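Local coordinates for A-type flavoprotein (PDB 2Q9U) that probably transfers electrons through a bound FMN to a mu-oxo-diiron centre, as an oxygen-scavenging flavodiiron protein of the parasite Giardia intestinalis, at residues A[299-302]-A[303-307]. Numbering follows the deposited sequence.
Sequences TKVA and LHTYD
Leu-303 meets the preceding turn of helix 298-306 mainly through its backbone: its N gives a hydrogen bond of 3.0 Å to Thr-299 O, with 164° at the hydrogen. Its CB rests 3.4 Å from Lys-300 O, and with CG anti to the backbone N (chi1 173°) its side chain touches His-194 of helix 189-204. The CG also lies over the centre of one face of the next side chain, the His-304 imidazole. His-304 N bonds Lys-300 O, and CD2 of the ring approaches the same carbonyl oxygen to 3.4 Å; ND1 is hydrogen-bonded to Lys-258 NZ. Ala-302 continues the pattern, its O accepting from Tyr-306 N at 3.0 Å while Tyr-306 CB packs 3.2 Å from that oxygen. Its methyl group faces helix 324-336, touching Tyr-332 and Leu-336.

Thr-305 makes the one side-chain hydrogen bond between 299-302 and 303-307. A chi1 of 57° swings OG1 back along the helix to Val-301 O, 2.7 Å away, and this oxygen also accepts from Thr-305 N. The two donors approach from opposite faces of the carbonyl plane, so one buried oxygen satisfies both the amide and the hydroxyl. Val-301 CG1 lies 4.3 Å from Thr-305 CG2, and both side chains reach Val-333.

The i to i+4 amide bonds are those of an alpha-helix, and a threonine hydroxyl folded back onto the carbonyl four residues earlier is a common helical arrangement; this largely buried helix links strands 287-292 and 310-314 of the parallel five-stranded sheet in the flavodoxin-like alpha/beta fold.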
loop_
_atom_site.group_PDB
_atom_site.type_symbol
_atom_site.label_atom_id
_atom_site.label_comp_id
_atom_site.label_asym_id
_atom_site.label_seq_id
_atom_site.Cartn_x
_atom_site.Cartn_y
_atom_site.Cartn_z
ATOM N N THR A 299 -4.242 13.072 5.414
ATOM C CA THR A 299 -3.267 13.760 6.274
ATOM C C THR A 299 -2.563 14.914 5.521
ATOM O O THR A 299 -2.358 16.017 6.056
ATOM C CB THR A 299 -2.217 12.767 6.840
ATOM O OG1 THR A 299 -2.909 11.635 7.398
ATOM C CG2 THR A 299 -1.342 13.446 7.925
ATOM N N LYS A 300 -2.201 14.636 4.277
ATOM C CA LYS A 300 -1.585 15.634 3.409
ATOM C C LYS A 300 -2.609 16.691 2.944
ATOM O O LYS A 300 -2.281 17.877 2.792
ATOM C CB LYS A 300 -0.881 14.903 2.254
ATOM C CG LYS A 300 0.337 14.125 2.841
ATOM C CD LYS A 300 1.052 13.201 1.883
ATOM C CE LYS A 300 2.133 12.414 2.658
ATOM N NZ LYS A 300 1.560 11.425 3.664
ATOM N N VAL A 301 -3.844 16.260 2.728
ATOM C CA VAL A 301 -4.919 17.215 2.402
ATOM C C VAL A 301 -5.020 18.269 3.538
ATOM O O VAL A 301 -5.093 19.496 3.288
ATOM C CB VAL A 301 -6.270 16.473 2.148
ATOM C CG1 VAL A 301 -7.439 17.450 2.004
ATOM C CG2 VAL A 301 -6.175 15.568 0.875
ATOM N N ALA A 302 -5.033 17.787 4.775
ATOM C CA ALA A 302 -5.094 18.679 5.952
ATOM C C ALA A 302 -3.864 19.572 5.986
ATOM O O ALA A 302 -3.981 20.780 6.120
ATOM C CB ALA A 302 -5.246 17.876 7.258
ATOM N N LEU A 303 -2.684 18.983 5.824
ATOM C CA LEU A 303 -1.448 19.774 5.782
ATOM C C LEU A 303 -1.511 20.977 4.816
ATOM O O LEU A 303 -1.143 22.115 5.176
ATOM C CB LEU A 303 -0.282 18.868 5.390
ATOM C CG LEU A 303 1.092 19.506 5.110
ATOM C CD1 LEU A 303 1.638 20.227 6.387
ATOM C CD2 LEU A 303 2.083 18.477 4.595
ATOM N N HIS A 304 -1.948 20.725 3.588
ATOM C CA HIS A 304 -1.883 21.741 2.559
ATOM C C HIS A 304 -3.005 22.751 2.621
ATOM O O HIS A 304 -2.766 23.930 2.423
ATOM C CB HIS A 304 -1.683 21.121 1.153
ATOM C CG HIS A 304 -0.309 20.560 0.976
ATOM N ND1 HIS A 304 0.808 21.364 0.915
ATOM C CD2 HIS A 304 0.142 19.284 0.907
ATOM C CE1 HIS A 304 1.888 20.613 0.771
ATOM N NE2 HIS A 304 1.510 19.347 0.780
ATOM N N THR A 305 -4.209 22.293 2.931
ATOM C CA THR A 305 -5.357 23.194 3.098
ATOM C C THR A 305 -5.187 24.132 4.305
ATOM O O THR A 305 -5.660 25.276 4.264
ATOM C CB THR A 305 -6.704 22.434 3.193
ATOM O OG1 THR A 305 -6.678 21.485 4.279
ATOM C CG2 THR A 305 -7.013 21.686 1.875
ATOM N N TYR A 306 -4.596 23.622 5.375
ATOM C CA TYR A 306 -4.137 24.422 6.517
ATOM C C TYR A 306 -3.623 25.841 6.177
ATOM O O TYR A 306 -4.097 26.795 6.690
ATOM C CB TYR A 306 -3.117 23.632 7.341
ATOM C CG TYR A 306 -2.398 24.365 8.449
ATOM C CD1 TYR A 306 -2.983 24.581 9.643
ATOM C CD2 TYR A 306 -1.103 24.799 8.297
ATOM C CE1 TYR A 306 -2.312 25.228 10.661
ATOM C CE2 TYR A 306 -0.438 25.447 9.270
ATOM C CZ TYR A 306 -1.053 25.655 10.468
ATOM O OH TYR A 306 -0.405 26.277 11.460
ATOM N N ASP A 307 -2.684 25.911 5.245
ATOM C CA ASP A 307 -1.945 27.145 5.009
ATOM C C ASP A 307 -2.072 27.595 3.557
ATOM O O ASP A 307 -1.214 28.311 3.041
ATOM C CB ASP A 307 -0.471 26.965 5.376
ATOM C CG ASP A 307 0.249 26.008 4.446
ATOM O OD1 ASP A 307 -0.425 25.368 3.611
ATOM O OD2 ASP A 307 1.488 25.895 4.550
#